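Local coordinates for protein GCN5-related N-acetyltransferase (Anabaena variabilis, PDB 2OZG) that binds coenzyme A and, as a GNAT-family acetyltransferase, probably transfers acetyl groups to amino groups of acceptors, possibly aminoglycosides, at residues A[29-34]-A[82-87]; A[49-54]-A[61-66]; A[117-122]-A[284-289]. All coordinates share one frame; numbering follows the deposited sequence.

Contact 1 of 3, residues A[29-34]-A[82-87]; sequences QCFVMS and IAAVGI. With COA (coenzyme A), chain C.
The carbonyl oxygen of Ile87 accepts a hydrogen bond from Arg92 NE and a weak one, at 3.4 Å, from coenzyme A OAP, while Cys30 SG merely packs 3.6 Å from Ile87 O. The backbone N of Ile87 in turn donates to the same OAP, 3.0 Å and almost straight at 177°, so the Ile87 N holds the pantetheine hydroxyl firmly and its O only weakly. This is the acetyl-CoA groove of the GNAT fold: strand 75-87 lines it and the end of helix 20-30 closes over it. Two observations mark a beta bulge in the strand. Ala84 has positive phi, and two residues, Ala84 and Val85, separate the bonds of Ala83 and Gly86 to Ala64 and Gly62, between which only Leu63 lies. The helix ends in a Schellman motif about Val32. Cys30 SG, anti to its carbonyl carbon (chi1 -71°), rests 3.6 Å from Gly86 CA; a CB on Gly86 would collide with it. Phe31 spans the bulge and the ligand. Its CE1 meets coenzyme A C6P at 3.7 Å, its CE2 approaches Ala84 CB at 4.1 Å, and its CZ comes obliquely to 3.2 Å from Val85 O.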
loop_
_atom_site.group_PDB
_atom_site.type_symbol
_atom_site.label_atom_id
_atom_site.label_comp_id
_atom_site.label_asym_id
_atom_site.label_seq_id
_atom_site.Cartn_x
_atom_site.Cartn_y
_atom_site.Cartn_z
ATOM N N GLN A 29 11.446 23.555 -16.005
ATOM C CA GLN A 29 11.808 23.445 -14.615
ATOM C C GLN A 29 10.580 23.571 -13.739
ATOM O O GLN A 29 10.335 22.734 -12.898
ATOM C CB GLN A 29 12.863 24.483 -14.256
ATOM C CG GLN A 29 13.233 24.552 -12.791
ATOM C CD GLN A 29 14.526 25.348 -12.607
ATOM O OE1 GLN A 29 14.997 25.982 -13.548
ATOM N NE2 GLN A 29 15.099 25.303 -11.427
ATOM N N CYS A 30 9.822 24.633 -13.933
ATOM C CA CYS A 30 8.631 24.866 -13.147
ATOM C C CYS A 30 7.653 23.708 -13.119
ATOM O O CYS A 30 7.183 23.323 -12.059
ATOM C CB CYS A 30 7.910 26.106 -13.632
ATOM S SG CYS A 30 8.742 27.623 -13.255
ATOM N N PHE A 31 7.355 23.152 -14.281
ATOM C CA PHE A 31 6.396 22.090 -14.393
ATOM C C PHE A 31 6.940 20.694 -14.397
ATOM O O PHE A 31 6.211 19.770 -14.642
ATOM C CB PHE A 31 5.535 22.400 -15.612
ATOM C CG PHE A 31 4.793 23.657 -15.416
ATOM C CD1 PHE A 31 3.761 23.697 -14.493
ATOM C CD2 PHE A 31 5.186 24.818 -16.013
ATOM C CE1 PHE A 31 3.114 24.837 -14.237
ATOM C CE2 PHE A 31 4.534 25.980 -15.752
ATOM C CZ PHE A 31 3.502 25.998 -14.859
ATOM N N VAL A 32 8.244 20.559 -14.157
ATOM C CA VAL A 32 8.931 19.274 -14.083
ATOM C C VAL A 32 8.701 18.486 -15.364
ATOM O O VAL A 32 8.311 17.324 -15.316
ATOM C CB VAL A 32 8.495 18.459 -12.801
ATOM C CG1 VAL A 32 9.532 17.355 -12.502
ATOM C CG2 VAL A 32 8.395 19.390 -11.617
HETATM N N MSE A 33 8.991 19.107 -16.500
HETATM C CA MSE A 33 8.790 18.475 -17.778
HETATM C C MSE A 33 10.042 17.739 -18.175
HETATM O O MSE A 33 11.150 18.149 -17.873
HETATM C CB MSE A 33 8.452 19.531 -18.832
HETATM C CG MSE A 33 7.224 20.347 -18.499
HETATM SE SE MSE A 33 6.889 21.817 -19.766
HETATM C CE MSE A 33 5.974 20.725 -21.126
ATOM N N SER A 34 9.883 16.626 -18.856
ATOM C CA SER A 34 11.064 15.893 -19.302
ATOM C C SER A 34 11.879 16.825 -20.215
ATOM O O SER A 34 11.316 17.725 -20.860
ATOM C CB SER A 34 10.657 14.629 -20.055
ATOM O OG SER A 34 9.703 13.897 -19.302
ATOM N N ILE A 82 -5.430 31.443 -18.957
ATOM C CA ILE A 82 -4.035 31.662 -18.527
ATOM C C ILE A 82 -3.395 30.290 -18.335
ATOM O O ILE A 82 -3.895 29.497 -17.559
ATOM C CB ILE A 82 -3.933 32.521 -17.265
ATOM C CG1 ILE A 82 -4.650 33.861 -17.439
ATOM C CG2 ILE A 82 -2.455 32.760 -16.847
ATOM C CD1 ILE A 82 -4.078 34.683 -18.472
ATOM N N ALA A 83 -2.281 30.023 -19.020
ATOM C CA ALA A 83 -1.608 28.785 -18.876
ATOM C C ALA A 83 -0.093 28.962 -18.551
ATOM O O ALA A 83 0.534 30.018 -18.783
ATOM C CB ALA A 83 -1.793 27.961 -20.158
ATOM N N ALA A 84 0.487 27.870 -18.075
ATOM C CA ALA A 84 1.932 27.766 -17.806
ATOM C C ALA A 84 2.569 28.962 -17.076
ATOM O O ALA A 84 3.547 29.533 -17.553
ATOM C CB ALA A 84 2.662 27.482 -19.102
ATOM N N VAL A 85 2.007 29.337 -15.933
ATOM C CA VAL A 85 2.569 30.419 -15.163
ATOM C C VAL A 85 3.760 29.865 -14.406
ATOM O O VAL A 85 3.618 28.948 -13.609
ATOM C CB VAL A 85 1.560 30.967 -14.128
ATOM C CG1 VAL A 85 2.204 32.051 -13.296
ATOM C CG2 VAL A 85 0.332 31.488 -14.824
ATOM N N GLY A 86 4.929 30.418 -14.660
ATOM C CA GLY A 86 6.127 29.986 -13.966
ATOM C C GLY A 86 7.115 31.101 -13.729
ATOM O O GLY A 86 7.383 31.919 -14.625
ATOM N N ILE A 87 7.668 31.118 -12.524
ATOM C CA ILE A 87 8.764 32.018 -12.126
ATOM C C ILE A 87 9.930 31.127 -11.746
ATOM O O ILE A 87 9.770 30.250 -10.946
ATOM C CB ILE A 87 8.378 32.866 -10.895
ATOM C CG1 ILE A 87 7.077 33.611 -11.153
ATOM C CG2 ILE A 87 9.463 33.842 -10.519
ATOM C CD1 ILE A 87 7.175 34.721 -12.272
HETATM N N1A COA C . 1.713 28.663 -2.362
HETATM C C2A COA C . 0.877 29.602 -1.879
HETATM N N3A COA C . 1.011 30.908 -2.187
HETATM C C4A COA C . 2.023 31.299 -3.000
HETATM C C5A COA C . 2.920 30.366 -3.512
HETATM C C6A COA C . 2.739 29.011 -3.169
HETATM N N6A COA C . 3.542 28.019 -3.610
HETATM N N7A COA C . 3.801 31.067 -4.265
HETATM C C8A COA C . 3.462 32.380 -4.215
HETATM N N9A COA C . 2.371 32.506 -3.441
HETATM C C1B COA C . 1.604 33.733 -3.070
HETATM C C2B COA C . 2.298 34.525 -1.965
HETATM O O2B COA C . 1.960 34.047 -0.642
HETATM C C3B COA C . 1.866 35.955 -2.265
HETATM O O3B COA C . 0.767 36.386 -1.451
HETATM P P3B COA C . 1.030 37.316 -0.137
HETATM O O7A COA C . 1.279 38.699 -0.715
HETATM O O8A COA C . -0.239 37.121 0.687
HETATM O O9A COA C . 2.284 36.759 0.527
HETATM C C4B COA C . 1.494 35.985 -3.745
HETATM O O4B COA C . 1.429 34.623 -4.185
HETATM C C5B COA C . 2.506 36.768 -4.583
HETATM O O5B COA C . 3.766 36.083 -4.546
HETATM P P1A COA C . 4.902 36.213 -5.708
HETATM O O1A COA C . 4.410 37.137 -6.797
HETATM O O2A COA C . 6.226 36.535 -5.015
HETATM O O3A COA C . 4.996 34.669 -6.237
HETATM P P2A COA C . 6.357 33.960 -6.816
HETATM O O4A COA C . 7.036 35.003 -7.708
HETATM O O5A COA C . 7.140 33.416 -5.624
HETATM O O6A COA C . 5.731 32.713 -7.722
HETATM C CBP COA C . 5.357 30.288 -8.495
HETATM C CCP COA C . 6.239 31.345 -7.795
HETATM C CDP COA C . 4.598 31.036 -9.589
HETATM C CEP COA C . 4.300 29.889 -7.469
HETATM C CAP COA C . 6.286 29.124 -9.070
HETATM O OAP COA C . 6.513 29.231 -10.516
HETATM C C9P COA C . 6.042 27.614 -8.794
HETATM O O9P COA C . 6.435 27.019 -7.652
HETATM N N8P COA C . 5.527 26.748 -9.691
HETATM C C7P COA C . 4.964 26.830 -11.039
HETATM C C6P COA C . 3.581 26.240 -10.811
HETATM C C5P COA C . 2.534 27.339 -10.713
HETATM O O5P COA C . 2.703 28.315 -9.985
HETATM N N4P COA C . 1.411 27.179 -11.429
HETATM C C3P COA C . 0.269 28.087 -11.466
HETATM C C2P COA C . -0.660 27.521 -12.518
HETATM S S1P COA C . 0.059 27.718 -14.201
#

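Contact 2 of 3, residues A[49-54]-A[61-66]; sequences NFRVIY and GGLAIL
The Phe50 ring carries Ala64 CB over one face, 4.0 Å from the centroid and 21° off the normal, a CH-pi contact displaced toward the CE2 rim. A second flat group, the Arg51 guanidinium, has Ile65 CD1 oblique to it, 3.8 Å from NE. Both belong to the antiparallel beta hairpin of strands 50-55 and 58-72 in the GNAT fold, whose segments run at 161°. Phe50 with Ala64 and Val52 with Gly62 are non-hydrogen-bonded pairs; Arg51 with Leu63 and Ile53 with Gly61 are hydrogen-bonded. In the tightest of these bonds Arg51 N gives to Leu63 O at 2.8 Å. Phe50 and Val52 occupy one face of the sheet, Arg51, Leu63 and Ile53 the other, where helix 96-110 covers Leu63 and Ile65. Gly62 fits closely, since a CB there would stand 2.4 Å from Arg51 O.

The Arg51 chain bends at chi2 (-63°) and brings NH1 back to Phe50 O, 2.8 Å away; the oxygen lies in the guanidinium plane, while the donor sits above the carbonyl plane. NH1 also serves Glu48 O, and NH2 forms a salt bridge with Glu107 of the covering helix. Cutting Arg51 back to an alanine would probably leave Glu107 without its charged mate and open a gap beside Ile65 CD1. At the segment end Asn49 ND2 is bonded to Ile45 O, and one water donates to Ile65 O at 3.2 Å; its approach to Asn49 OD1, 2.5 Å, is unusually short and doubtful.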
loop_
_atom_site.group_PDB
_atom_site.type_symbol
_atom_site.label_atom_id
_atom_site.label_comp_id
_atom_site.label_asym_id
_atom_site.label_seq_id
_atom_site.Cartn_x
_atom_site.Cartn_y
_atom_site.Cartn_z
ATOM N N ASN A 49 1.545 33.950 -28.198
ATOM C CA ASN A 49 0.724 33.845 -27.002
ATOM C C ASN A 49 1.493 33.840 -25.708
ATOM O O ASN A 49 0.902 33.919 -24.638
ATOM C CB ASN A 49 -0.150 32.594 -27.097
ATOM C CG ASN A 49 -1.152 32.694 -28.212
ATOM O OD1 ASN A 49 -1.718 33.752 -28.416
ATOM N ND2 ASN A 49 -1.322 31.613 -28.986
ATOM N N PHE A 50 2.811 33.747 -25.791
ATOM C CA PHE A 50 3.597 33.783 -24.547
ATOM C C PHE A 50 4.023 35.210 -24.155
ATOM O O PHE A 50 4.176 36.127 -24.992
ATOM C CB PHE A 50 4.776 32.856 -24.596
ATOM C CG PHE A 50 4.418 31.413 -24.537
ATOM C CD1 PHE A 50 4.131 30.721 -25.689
ATOM C CD2 PHE A 50 4.458 30.727 -23.350
ATOM C CE1 PHE A 50 3.850 29.367 -25.630
ATOM C CE2 PHE A 50 4.165 29.375 -23.284
ATOM C CZ PHE A 50 3.874 28.699 -24.426
ATOM N N ARG A 51 4.124 35.405 -22.859
ATOM C CA ARG A 51 4.482 36.682 -22.267
ATOM C C ARG A 51 5.600 36.386 -21.312
ATOM O O ARG A 51 5.656 35.298 -20.699
ATOM C CB ARG A 51 3.324 37.250 -21.430
ATOM C CG ARG A 51 2.099 37.520 -22.215
ATOM C CD ARG A 51 2.392 38.590 -23.255
ATOM N NE ARG A 51 1.224 38.858 -24.075
ATOM C CZ ARG A 51 0.945 38.244 -25.207
ATOM N NH1 ARG A 51 1.736 37.320 -25.738
ATOM N NH2 ARG A 51 -0.148 38.577 -25.828
ATOM N N VAL A 52 6.434 37.392 -21.131
ATOM C CA VAL A 52 7.625 37.270 -20.287
ATOM C C VAL A 52 7.689 38.363 -19.269
ATOM O O VAL A 52 7.318 39.468 -19.560
ATOM C CB VAL A 52 8.912 37.380 -21.195
ATOM C CG1 VAL A 52 10.158 37.597 -20.366
ATOM C CG2 VAL A 52 9.044 36.112 -22.061
ATOM N N ILE A 53 8.165 38.053 -18.064
ATOM C CA ILE A 53 8.476 39.090 -17.072
ATOM C C ILE A 53 9.985 39.094 -16.819
ATOM O O ILE A 53 10.608 38.030 -16.689
ATOM C CB ILE A 53 7.659 38.939 -15.756
ATOM C CG1 ILE A 53 7.879 40.123 -14.833
ATOM C CG2 ILE A 53 7.972 37.669 -15.026
ATOM C CD1 ILE A 53 7.123 39.994 -13.555
ATOM N N TYR A 54 10.573 40.290 -16.815
ATOM C CA TYR A 54 11.986 40.455 -16.560
ATOM C C TYR A 54 12.184 41.071 -15.208
ATOM O O TYR A 54 11.373 41.862 -14.787
ATOM C CB TYR A 54 12.623 41.433 -17.547
ATOM C CG TYR A 54 12.846 40.907 -18.946
ATOM C CD1 TYR A 54 11.838 40.931 -19.895
ATOM C CD2 TYR A 54 14.094 40.417 -19.328
ATOM C CE1 TYR A 54 12.068 40.454 -21.185
ATOM C CE2 TYR A 54 14.321 39.936 -20.596
ATOM C CZ TYR A 54 13.312 39.956 -21.523
ATOM O OH TYR A 54 13.567 39.463 -22.784
ATOM N N GLY A 61 10.469 34.845 -15.683
ATOM C CA GLY A 61 9.393 33.920 -15.814
ATOM C C GLY A 61 8.431 34.362 -16.883
ATOM O O GLY A 61 8.730 35.279 -17.677
ATOM N N GLY A 62 7.267 33.722 -16.896
ATOM C CA GLY A 62 6.285 34.019 -17.898
ATOM C C GLY A 62 5.058 33.160 -17.858
ATOM O O GLY A 62 4.842 32.383 -16.947
ATOM N N LEU A 63 4.225 33.329 -18.881
ATOM C CA LEU A 63 3.036 32.548 -19.015
ATOM C C LEU A 63 2.561 32.588 -20.474
ATOM O O LEU A 63 3.156 33.279 -21.335
ATOM C CB LEU A 63 1.947 33.065 -18.011
ATOM C CG LEU A 63 1.625 34.591 -18.049
ATOM C CD1 LEU A 63 0.929 35.008 -19.320
ATOM C CD2 LEU A 63 0.755 35.032 -16.918
ATOM N N ALA A 64 1.467 31.864 -20.729
ATOM C CA ALA A 64 0.726 31.898 -21.968
ATOM C C ALA A 64 -0.695 32.395 -21.732
ATOM O O ALA A 64 -1.367 32.054 -20.727
ATOM C CB ALA A 64 0.658 30.500 -22.612
ATOM N N ILE A 65 -1.128 33.248 -22.640
ATOM C CA ILE A 65 -2.498 33.741 -22.691
ATOM C C ILE A 65 -3.181 33.023 -23.882
ATOM O O ILE A 65 -2.673 33.100 -25.017
ATOM C CB ILE A 65 -2.587 35.259 -22.979
ATOM C CG1 ILE A 65 -1.847 36.079 -21.929
ATOM C CG2 ILE A 65 -4.073 35.683 -22.958
ATOM C CD1 ILE A 65 -1.897 37.560 -22.257
ATOM N N LEU A 66 -4.325 32.383 -23.633
ATOM C CA LEU A 66 -5.111 31.671 -24.681
ATOM C C LEU A 66 -6.424 32.385 -24.943
ATOM O O LEU A 66 -7.394 32.256 -24.165
ATOM C CB LEU A 66 -5.382 30.184 -24.282
ATOM C CG LEU A 66 -4.119 29.396 -23.940
ATOM C CD1 LEU A 66 -4.431 27.936 -23.580
ATOM C CD2 LEU A 66 -3.120 29.412 -25.086
HETATM O O HOH W 1 -2.039 35.669 -26.789
#

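Contact 3 of 3, residues A[117-122]-A[284-289]; sequences VLYPAT and DRWMLR. With COA (coenzyme A), chain C.
A join between two GNAT domains is made where Val117 and Leu118, at the end of strand 115-118, pair antiparallel with Leu288 and Met287 of strand 279-290, beside the coenzyme A pocket. Leu118 and Met287 form the hydrogen-bonded pair: Met287 N donates to Leu118 O at 2.8 Å and 174°, and Leu118 N returns a bond to Met287 O at 3.0 Å. Val117 and Leu288 are the adjoining non-hydrogen-bonded pair, with Val117 CG2 against Leu288 CD1.

Past Leu118 the chain leaves the strand, and aromatic contacts take over. Trp286 CB lies over the centre of the Tyr119 ring, 3.9 Å from its centroid, in a CH-pi contact. The indole CG sits between the backbone N and the carbonyl carbon (chi1 38°), which turns the five-membered ring edge-on to the Tyr119 face in an offset edge-to-face pair with planes at 64°. Trp286 CD1 thereby approaches Tyr119 OH, while CE3, on the six-membered ring, touches Val117 CG1 at 3.7 Å. Tyr119 OH is itself hydrogen-bonded to Asp394 O, tying the C-terminal tail to this junction. Pro120 crosses Met287, a selenomethionine, at about a right angle, its CG 3.9 Å from SE. Arg285 N bonds Gln276 OE1 of a neighbouring subunit. Toward the ligand, Tyr119 O comes within 3.4 Å of coenzyme A C2P.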
loop_
_atom_site.group_PDB
_atom_site.type_symbol
_atom_site.label_atom_id
_atom_site.label_comp_id
_atom_site.label_asym_id
_atom_site.label_seq_id
_atom_site.Cartn_x
_atom_site.Cartn_y
_atom_site.Cartn_z
ATOM N N VAL A 117 -9.859 32.710 -17.184
ATOM C CA VAL A 117 -9.936 31.475 -16.418
ATOM C C VAL A 117 -8.542 30.786 -16.371
ATOM O O VAL A 117 -7.746 30.910 -17.327
ATOM C CB VAL A 117 -10.967 30.522 -17.079
ATOM C CG1 VAL A 117 -10.911 29.042 -16.492
ATOM C CG2 VAL A 117 -12.344 31.105 -16.954
ATOM N N LEU A 118 -8.298 30.047 -15.284
ATOM C CA LEU A 118 -7.070 29.292 -15.046
ATOM C C LEU A 118 -7.282 28.262 -13.949
ATOM O O LEU A 118 -8.194 28.369 -13.121
ATOM C CB LEU A 118 -5.894 30.234 -14.660
ATOM C CG LEU A 118 -6.040 31.190 -13.466
ATOM C CD1 LEU A 118 -5.857 30.496 -12.140
ATOM C CD2 LEU A 118 -5.009 32.284 -13.586
ATOM N N TYR A 119 -6.397 27.270 -13.949
ATOM C CA TYR A 119 -6.342 26.191 -12.967
ATOM C C TYR A 119 -5.174 26.586 -12.047
ATOM O O TYR A 119 -4.003 26.720 -12.517
ATOM C CB TYR A 119 -6.070 24.847 -13.649
ATOM C CG TYR A 119 -7.267 24.216 -14.303
ATOM C CD1 TYR A 119 -8.069 23.369 -13.573
ATOM C CD2 TYR A 119 -7.590 24.450 -15.647
ATOM C CE1 TYR A 119 -9.176 22.773 -14.139
ATOM C CE2 TYR A 119 -8.680 23.816 -16.252
ATOM C CZ TYR A 119 -9.474 23.006 -15.478
ATOM O OH TYR A 119 -10.564 22.372 -15.935
ATOM N N PRO A 120 -5.475 26.927 -10.784
ATOM C CA PRO A 120 -4.345 27.455 -9.971
ATOM C C PRO A 120 -3.416 26.369 -9.322
ATOM O O PRO A 120 -3.891 25.370 -8.872
ATOM C CB PRO A 120 -5.069 28.179 -8.823
ATOM C CG PRO A 120 -6.291 27.281 -8.600
ATOM C CD PRO A 120 -6.741 26.946 -10.022
ATOM N N ALA A 121 -2.104 26.562 -9.273
ATOM C CA ALA A 121 -1.267 25.580 -8.508
ATOM C C ALA A 121 -1.373 26.003 -7.048
ATOM O O ALA A 121 -1.237 25.204 -6.145
ATOM C CB ALA A 121 0.165 25.622 -8.973
ATOM N N THR A 122 -1.654 27.288 -6.848
ATOM C CA THR A 122 -1.815 27.869 -5.540
ATOM C C THR A 122 -2.822 29.028 -5.655
ATOM O O THR A 122 -2.663 29.951 -6.452
ATOM C CB THR A 122 -0.467 28.299 -4.935
ATOM O OG1 THR A 122 -0.695 29.107 -3.757
ATOM C CG2 THR A 122 0.368 29.070 -5.979
ATOM N N ASP A 284 -10.849 19.258 -9.287
ATOM C CA ASP A 284 -10.185 20.537 -9.226
ATOM C C ASP A 284 -11.205 21.634 -9.471
ATOM O O ASP A 284 -12.188 21.432 -10.194
ATOM C CB ASP A 284 -9.125 20.622 -10.325
ATOM C CG ASP A 284 -7.919 19.771 -10.041
ATOM O OD1 ASP A 284 -7.016 20.255 -9.332
ATOM O OD2 ASP A 284 -7.848 18.625 -10.541
ATOM N N ARG A 285 -11.026 22.763 -8.804
ATOM C CA ARG A 285 -11.778 23.930 -9.164
ATOM C C ARG A 285 -10.878 24.888 -9.902
ATOM O O ARG A 285 -9.842 25.261 -9.439
ATOM C CB ARG A 285 -12.423 24.607 -7.975
ATOM C CG ARG A 285 -13.479 23.746 -7.339
ATOM C CD ARG A 285 -14.030 24.372 -6.064
ATOM N NE ARG A 285 -14.971 23.453 -5.469
ATOM C CZ ARG A 285 -15.441 23.547 -4.237
ATOM N NH1 ARG A 285 -15.102 24.573 -3.465
ATOM N NH2 ARG A 285 -16.238 22.589 -3.770
ATOM N N TRP A 286 -11.328 25.275 -11.087
ATOM C CA TRP A 286 -10.712 26.330 -11.799
ATOM C C TRP A 286 -11.259 27.674 -11.340
ATOM O O TRP A 286 -12.350 27.770 -10.730
ATOM C CB TRP A 286 -10.828 26.141 -13.313
ATOM C CG TRP A 286 -12.089 25.580 -13.821
ATOM C CD1 TRP A 286 -12.368 24.248 -14.022
ATOM C CD2 TRP A 286 -13.232 26.295 -14.275
ATOM N NE1 TRP A 286 -13.636 24.111 -14.543
ATOM C CE2 TRP A 286 -14.155 25.345 -14.772
ATOM C CE3 TRP A 286 -13.577 27.660 -14.316
ATOM C CZ2 TRP A 286 -15.392 25.711 -15.307
ATOM C CZ3 TRP A 286 -14.780 28.015 -14.860
ATOM C CH2 TRP A 286 -15.685 27.036 -15.349
HETATM N N MSE A 287 -10.516 28.721 -11.681
HETATM C CA MSE A 287 -10.847 30.025 -11.238
HETATM C C MSE A 287 -11.135 30.930 -12.359
HETATM O O MSE A 287 -10.618 30.755 -13.467
HETATM C CB MSE A 287 -9.678 30.554 -10.461
HETATM C CG MSE A 287 -9.405 29.858 -9.143
HETATM SE SE MSE A 287 -7.966 30.748 -8.115
HETATM C CE MSE A 287 -8.813 30.800 -6.314
ATOM N N LEU A 288 -11.902 31.964 -12.062
ATOM C CA LEU A 288 -12.305 32.975 -13.062
ATOM C C LEU A 288 -12.087 34.390 -12.532
ATOM O O LEU A 288 -12.294 34.661 -11.354
ATOM C CB LEU A 288 -13.806 32.788 -13.385
ATOM C CG LEU A 288 -14.379 33.678 -14.519
ATOM C CD1 LEU A 288 -15.256 32.958 -15.529
ATOM C CD2 LEU A 288 -15.111 34.911 -13.929
ATOM N N ARG A 289 -11.664 35.283 -13.421
ATOM C CA ARG A 289 -11.524 36.664 -13.100
ATOM C C ARG A 289 -12.519 37.428 -13.963
ATOM O O ARG A 289 -12.552 37.268 -15.203
ATOM C CB ARG A 289 -10.093 37.147 -13.393
ATOM C CG ARG A 289 -9.563 38.225 -12.362
ATOM C CD ARG A 289 -10.198 39.588 -12.441
ATOM N NE ARG A 289 -9.558 40.466 -11.456
ATOM C CZ ARG A 289 -9.890 41.729 -11.251
ATOM N NH1 ARG A 289 -10.875 42.292 -11.949
ATOM N NH2 ARG A 289 -9.278 42.416 -10.309
HETATM N N1A COA C . 1.713 28.663 -2.362
HETATM C C2A COA C . 0.877 29.602 -1.879
HETATM N N3A COA C . 1.011 30.908 -2.187
HETATM C C4A COA C . 2.023 31.299 -3.000
HETATM C C5A COA C . 2.920 30.366 -3.512
HETATM C C6A COA C . 2.739 29.011 -3.169
HETATM N N6A COA C . 3.542 28.019 -3.610
HETATM N N7A COA C . 3.801 31.067 -4.265
HETATM C C8A COA C . 3.462 32.380 -4.215
HETATM N N9A COA C . 2.371 32.506 -3.441
HETATM C C1B COA C . 1.604 33.733 -3.070
HETATM C C2B COA C . 2.298 34.525 -1.965
HETATM O O2B COA C . 1.960 34.047 -0.642
HETATM C C3B COA C . 1.866 35.955 -2.265
HETATM O O3B COA C . 0.767 36.386 -1.451
HETATM P P3B COA C . 1.030 37.316 -0.137
HETATM O O7A COA C . 1.279 38.699 -0.715
HETATM O O8A COA C . -0.239 37.121 0.687
HETATM O O9A COA C . 2.284 36.759 0.527
HETATM C C4B COA C . 1.494 35.985 -3.745
HETATM O O4B COA C . 1.429 34.623 -4.185
HETATM C C5B COA C . 2.506 36.768 -4.583
HETATM O O5B COA C . 3.766 36.083 -4.546
HETATM P P1A COA C . 4.902 36.213 -5.708
HETATM O O1A COA C . 4.410 37.137 -6.797
HETATM O O2A COA C . 6.226 36.535 -5.015
HETATM O O3A COA C . 4.996 34.669 -6.237
HETATM P P2A COA C . 6.357 33.960 -6.816
HETATM O O4A COA C . 7.036 35.003 -7.708
HETATM O O5A COA C . 7.140 33.416 -5.624
HETATM O O6A COA C . 5.731 32.713 -7.722
HETATM C CBP COA C . 5.357 30.288 -8.495
HETATM C CCP COA C . 6.239 31.345 -7.795
HETATM C CDP COA C . 4.598 31.036 -9.589
HETATM C CEP COA C . 4.300 29.889 -7.469
HETATM C CAP COA C . 6.286 29.124 -9.070
HETATM O OAP COA C . 6.513 29.231 -10.516
HETATM C C9P COA C . 6.042 27.614 -8.794
HETATM O O9P COA C . 6.435 27.019 -7.652
HETATM N N8P COA C . 5.527 26.748 -9.691
HETATM C C7P COA C . 4.964 26.830 -11.039
HETATM C C6P COA C . 3.581 26.240 -10.811
HETATM C C5P COA C . 2.534 27.339 -10.713
HETATM O O5P COA C . 2.703 28.315 -9.985
HETATM N N4P COA C . 1.411 27.179 -11.429
HETATM C C3P COA C . 0.269 28.087 -11.466
HETATM C C2P COA C . -0.660 27.521 -12.518
HETATM S S1P COA C . 0.059 27.718 -14.201
#

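Strand 75-87 connects the contacts, flanked by strands 58-72 and 115-118. Contacts 1 and 2 lie within the first GNAT domain; contact 3 joins it to the second. Contact 2 meets contact 1 directly (centres about 11 Å apart): Ala83 N lies 2.8 Å from Ala64 O and Gly86 O 2.9 Å from Gly62 N, both probable hydrogen bonds. Toward contact 3, Ile82 N is 2.9 Å from Val117 O, whereas contacts 2 and 3 stay about 7 Å apart at their nearest atoms. Contacts 1 and 3 touch coenzyme A, Val85 N lying 3.1 Å from S1P; contact 2 reaches it through a second shell, Leu63 packing on Val85 about 7 Å from the ligand.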